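Local coordinates for microbial serine proteinases; subtilisin (Bacillus subtilis, PDB 2GKO), which hydrolyses peptide bonds as a cold-adapted, calcium-loaded serine protease of the subtilisin family, at residues G276-L288 / D297-Q309. Sequence-based numbering, arbitrary orientation.
With CA (calcium ion), chain D.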
loop_
_atom_site.group_PDB
_atom_site.type_symbol
_atom_site.label_atom_id
_atom_site.label_comp_id
_atom_site.label_asym_id
_atom_site.label_seq_id
_atom_site.Cartn_x
_atom_site.Cartn_y
_atom_site.Cartn_z
ATOM N N GLY A 276 0.406 10.208 11.155
ATOM C CA GLY A 276 -0.530 10.691 12.149
ATOM C C GLY A 276 -1.829 11.160 11.536
ATOM O O GLY A 276 -2.896 10.948 12.113
ATOM N N GLU A 277 -1.759 11.784 10.360
ATOM C CA GLU A 277 -2.953 12.180 9.641
ATOM C C GLU A 277 -3.751 10.959 9.174
ATOM O O GLU A 277 -4.959 10.954 9.266
ATOM C CB GLU A 277 -2.621 13.118 8.463
ATOM C CG GLU A 277 -3.820 13.610 7.651
ATOM C CD GLU A 277 -4.781 14.481 8.449
ATOM O OE1 GLU A 277 -4.374 15.004 9.512
ATOM O OE2 GLU A 277 -5.924 14.646 7.973
ATOM N N LEU A 278 -3.081 9.928 8.667
ATOM C CA LEU A 278 -3.782 8.682 8.337
ATOM C C LEU A 278 -4.507 8.108 9.547
ATOM O O LEU A 278 -5.639 7.673 9.442
ATOM C CB LEU A 278 -2.796 7.633 7.807
ATOM C CG LEU A 278 -2.231 7.851 6.401
ATOM C CD1 LEU A 278 -1.143 6.812 6.148
ATOM C CD2 LEU A 278 -3.307 7.784 5.317
ATOM N N GLN A 279 -3.829 8.098 10.683
ATOM C CA GLN A 279 -4.386 7.568 11.926
ATOM C C GLN A 279 -5.609 8.363 12.354
ATOM O O GLN A 279 -6.629 7.795 12.724
ATOM C CB GLN A 279 -3.345 7.569 13.035
ATOM C CG GLN A 279 -2.304 6.464 12.908
ATOM C CD GLN A 279 -1.142 6.608 13.862
ATOM O OE1 GLN A 279 -1.184 7.424 14.797
ATOM N NE2 GLN A 279 -0.102 5.822 13.649
ATOM N N THR A 280 -5.508 9.687 12.292
ATOM C CA THR A 280 -6.640 10.556 12.619
ATOM C C THR A 280 -7.837 10.330 11.733
ATOM O O THR A 280 -8.958 10.193 12.203
ATOM C CB THR A 280 -6.189 12.028 12.502
ATOM O OG1 THR A 280 -5.201 12.275 13.502
ATOM C CG2 THR A 280 -7.324 12.991 12.810
ATOM N N ARG A 281 -7.589 10.334 10.430
ATOM C CA ARG A 281 -8.624 10.089 9.440
ATOM C C ARG A 281 -9.295 8.723 9.620
ATOM O O ARG A 281 -10.510 8.609 9.490
ATOM C CB ARG A 281 -8.026 10.183 8.046
ATOM C CG ARG A 281 -7.695 11.598 7.626
ATOM C CD ARG A 281 -7.422 11.708 6.189
ATOM N NE ARG A 281 -6.939 13.038 5.791
ATOM C CZ ARG A 281 -6.959 13.479 4.552
ATOM N NH1 ARG A 281 -6.484 14.691 4.284
ATOM N NH2 ARG A 281 -7.484 12.746 3.581
ATOM N N ALA A 282 -8.502 7.691 9.902
ATOM C CA ALA A 282 -9.038 6.353 10.122
ATOM C C ALA A 282 -9.960 6.375 11.346
ATOM O O ALA A 282 -11.041 5.796 11.325
ATOM C CB ALA A 282 -7.899 5.363 10.357
ATOM N N SER A 283 -9.498 7.030 12.408
ATOM C CA SER A 283 -10.198 7.026 13.694
ATOM C C SER A 283 -11.608 7.614 13.615
ATOM O O SER A 283 -12.498 7.173 14.345
ATOM C CB SER A 283 -9.389 7.764 14.748
ATOM O OG SER A 283 -8.155 7.121 15.004
ATOM N N VAL A 284 -11.827 8.583 12.726
ATOM C CA VAL A 284 -13.188 9.105 12.508
ATOM C C VAL A 284 -14.079 8.196 11.655
ATOM O O VAL A 284 -15.295 8.399 11.575
ATOM C CB VAL A 284 -13.190 10.550 11.937
ATOM C CG1 VAL A 284 -12.208 11.415 12.704
ATOM C CG2 VAL A 284 -12.892 10.578 10.451
ATOM N N ASN A 285 -13.483 7.215 10.984
ATOM C CA ASN A 285 -14.244 6.209 10.264
ATOM C C ASN A 285 -14.003 4.843 10.881
ATOM O O ASN A 285 -13.428 3.951 10.275
ATOM C CB ASN A 285 -13.882 6.215 8.782
ATOM C CG ASN A 285 -14.377 7.454 8.075
ATOM O OD1 ASN A 285 -15.543 7.815 8.199
ATOM N ND2 ASN A 285 -13.501 8.105 7.320
ATOM N N ASP A 286 -14.422 4.727 12.130
ATOM C CA ASP A 286 -14.379 3.485 12.893
ATOM C C ASP A 286 -15.039 2.351 12.113
ATOM O O ASP A 286 -16.177 2.469 11.676
ATOM C CB ASP A 286 -15.149 3.740 14.197
ATOM C CG ASP A 286 -14.963 2.663 15.218
ATOM O OD1 ASP A 286 -14.342 1.611 14.920
ATOM O OD2 ASP A 286 -15.417 2.786 16.374
ATOM N N ILE A 287 -14.288 1.270 11.881
ATOM C CA ILE A 287 -14.816 0.095 11.227
ATOM C C ILE A 287 -15.420 -0.808 12.291
ATOM O O ILE A 287 -14.797 -1.075 13.310
ATOM C CB ILE A 287 -13.690 -0.629 10.413
ATOM C CG1 ILE A 287 -13.301 0.220 9.188
ATOM C CG2 ILE A 287 -14.120 -2.059 10.021
ATOM C CD1 ILE A 287 -14.355 0.307 8.086
ATOM N N LEU A 288 -16.626 -1.287 12.030
ATOM C CA LEU A 288 -17.423 -1.958 13.054
ATOM C C LEU A 288 -17.839 -3.365 12.681
ATOM O O LEU A 288 -18.607 -3.990 13.406
ATOM C CB LEU A 288 -18.698 -1.127 13.327
ATOM C CG LEU A 288 -18.465 0.276 13.860
ATOM C CD1 LEU A 288 -19.813 1.021 13.906
ATOM C CD2 LEU A 288 -17.836 0.228 15.216
ATOM N N ASP A 297 -10.602 1.035 18.389
ATOM C CA ASP A 297 -9.395 0.481 17.796
ATOM C C ASP A 297 -9.427 -1.035 18.032
ATOM O O ASP A 297 -9.425 -1.474 19.181
ATOM C CB ASP A 297 -8.197 1.142 18.476
ATOM C CG ASP A 297 -6.890 0.511 18.129
ATOM O OD1 ASP A 297 -5.965 0.678 18.937
ATOM O OD2 ASP A 297 -6.707 -0.173 17.082
ATOM N N ASP A 298 -9.474 -1.824 16.956
ATOM C CA ASP A 298 -9.618 -3.281 17.092
ATOM C C ASP A 298 -8.605 -4.035 16.244
ATOM O O ASP A 298 -7.923 -3.463 15.393
ATOM C CB ASP A 298 -11.061 -3.723 16.823
ATOM C CG ASP A 298 -11.530 -3.376 15.445
ATOM O OD1 ASP A 298 -10.945 -3.919 14.493
ATOM O OD2 ASP A 298 -12.479 -2.610 15.187
ATOM N N ILE A 299 -8.482 -5.330 16.503
ATOM C CA ILE A 299 -7.437 -6.126 15.853
ATOM C C ILE A 299 -7.744 -6.441 14.389
ATOM O O ILE A 299 -6.845 -6.837 13.644
ATOM C CB ILE A 299 -7.144 -7.456 16.609
ATOM C CG1 ILE A 299 -8.381 -8.357 16.634
ATOM C CG2 ILE A 299 -6.609 -7.171 18.007
ATOM C CD1 ILE A 299 -8.124 -9.699 17.279
ATOM N N ALA A 300 -8.994 -6.288 13.981
ATOM C CA ALA A 300 -9.393 -6.545 12.602
ATOM C C ALA A 300 -9.076 -5.386 11.674
ATOM O O ALA A 300 -8.610 -5.586 10.555
ATOM C CB ALA A 300 -10.849 -6.853 12.532
ATOM N N SER A 301 -9.314 -4.176 12.163
ATOM C CA SER A 301 -9.336 -2.989 11.325
ATOM C C SER A 301 -8.447 -1.848 11.822
ATOM O O SER A 301 -8.386 -0.815 11.172
ATOM C CB SER A 301 -10.773 -2.505 11.179
ATOM O OG SER A 301 -11.315 -2.130 12.440
ATOM N N GLY A 302 -7.730 -2.048 12.927
ATOM C CA GLY A 302 -6.984 -0.981 13.560
ATOM C C GLY A 302 -7.907 0.194 13.885
ATOM O O GLY A 302 -9.028 -0.005 14.370
ATOM N N PHE A 303 -7.456 1.407 13.571
ATOM C CA PHE A 303 -8.165 2.637 13.976
ATOM C C PHE A 303 -9.411 2.890 13.144
ATOM O O PHE A 303 -10.335 3.594 13.580
ATOM C CB PHE A 303 -7.251 3.856 13.857
ATOM C CG PHE A 303 -6.027 3.849 14.746
ATOM C CD1 PHE A 303 -5.655 2.752 15.538
ATOM C CD2 PHE A 303 -5.239 4.996 14.797
ATOM C CE1 PHE A 303 -4.524 2.779 16.304
ATOM C CE2 PHE A 303 -4.117 5.035 15.559
ATOM C CZ PHE A 303 -3.747 3.939 16.331
ATOM N N GLY A 304 -9.435 2.334 11.931
ATOM C CA GLY A 304 -10.523 2.511 10.992
ATOM C C GLY A 304 -10.078 2.659 9.552
ATOM O O GLY A 304 -9.004 2.197 9.171
ATOM N N PHE A 305 -10.903 3.337 8.766
ATOM C CA PHE A 305 -10.757 3.436 7.322
ATOM C C PHE A 305 -10.477 4.906 6.962
ATOM O O PHE A 305 -11.408 5.727 6.889
ATOM C CB PHE A 305 -12.068 2.941 6.682
ATOM C CG PHE A 305 -12.116 2.986 5.160
ATOM C CD1 PHE A 305 -13.298 2.696 4.493
ATOM C CD2 PHE A 305 -10.999 3.288 4.396
ATOM C CE1 PHE A 305 -13.378 2.722 3.121
ATOM C CE2 PHE A 305 -11.086 3.314 3.014
ATOM C CZ PHE A 305 -12.242 3.028 2.378
ATOM N N ALA A 306 -9.196 5.240 6.774
ATOM C CA ALA A 306 -8.826 6.591 6.338
ATOM C C ALA A 306 -9.314 6.821 4.917
ATOM O O ALA A 306 -9.095 6.003 4.022
ATOM C CB ALA A 306 -7.347 6.814 6.446
ATOM N N LYS A 307 -9.989 7.958 4.713
ATOM C CA LYS A 307 -10.546 8.352 3.443
ATOM C C LYS A 307 -10.068 9.753 3.022
ATOM O O LYS A 307 -9.437 10.475 3.787
ATOM C CB LYS A 307 -12.075 8.364 3.549
ATOM C CG LYS A 307 -12.723 7.008 3.812
ATOM C CD LYS A 307 -14.233 7.111 3.744
ATOM C CE LYS A 307 -14.945 5.978 4.471
ATOM N NZ LYS A 307 -16.444 6.131 4.366
ATOM N N VAL A 308 -10.408 10.099 1.792
ATOM C CA VAL A 308 -10.179 11.428 1.242
ATOM C C VAL A 308 -11.074 12.455 1.939
ATOM O O VAL A 308 -10.640 13.570 2.208
ATOM C CB VAL A 308 -10.480 11.415 -0.262
ATOM C CG1 VAL A 308 -10.485 12.833 -0.867
ATOM C CG2 VAL A 308 -9.460 10.539 -0.990
ATOM N N GLN A 309 -12.315 12.076 2.202
ATOM C CA GLN A 309 -13.329 13.020 2.713
ATOM C C GLN A 309 -14.359 12.281 3.570
ATOM O O GLN A 309 -14.576 11.075 3.393
ATOM C CB GLN A 309 -13.997 13.792 1.542
ATOM C CG GLN A 309 -15.281 13.148 0.963
ATOM C CD GLN A 309 -15.749 13.715 -0.399
ATOM O OE1 GLN A 309 -16.565 13.076 -1.098
ATOM N NE2 GLN A 309 -15.276 14.901 -0.753
HETATM CA CA CA D . -13.427 -0.500 15.125
HETATM O O HOH W 1 -11.339 9.566 6.808
HETATM O O HOH W 2 -12.058 4.618 15.330
HETATM O O HOH W 3 -17.095 8.485 5.816
HETATM O O HOH W 4 -14.552 10.363 6.036
HETATM O O HOH W 5 -11.787 0.262 13.494
#
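With CG of Arg-281 opposite the carbonyl carbon (chi1 -73°) and the chain extended as far as NE, the guanidinium arrives beside the backbone of Lys-307; the same first torsion in Asn-285 turns its amide toward Phe-305 O. Arg-281 NH2 donates to Lys-307 O over 3.0 Å, only slightly tilted from the guanidinium plane, while its NE forms a salt bridge with Glu-277 OE2, 2.9 Å away in the guanidinium plane, and this oxygen accepts through its anti lone pair. Two acceptors thus fix the rotation of the group, and an alanine here would probably leave Lys-307 O without this donor and Glu-277 without its charged mate. Asn-285 is joined to Phe-305 through both its backbone and its side chain: Phe-305 N gives to Asn-285 O at 3.0 Å, and Asn-285 ND2 returns a less straight bond to Phe-305 O (3.2 Å, 139° at the hydrogen). The Lys-307 chain crosses this amide at about a right angle, its CG above the centre of the Phe-305 ring. Gly-304 is required sterically, since a CB would collide with Ala-282 O and Asn-285 O; its CA instead makes a C-H...O contact with each. Further along, CG of Gln-279 lies 3.5 Å from CE2 of Phe-303, amide and ring planes 65° apart, and Gln-279 NE2 is hydrogen-bonded to Glu-225 OE2. Calcium, bound by Asp-286 OD1, Ile-287 O, Asp-298 OD2 (2.3 Å to this last oxygen), a water, Gly-294 and Gly-296, closes the loop between helix 271-283 and the C-terminal tail of this subtilase-family domain. Both pack against helix 248-265, where Ile-262 meets Arg-281 and Leu-258 meets Ala-306, while Ile-287 and Phe-305 reach Leu-191 on strand 186-192 and Ile-287 also touches strand 199-202.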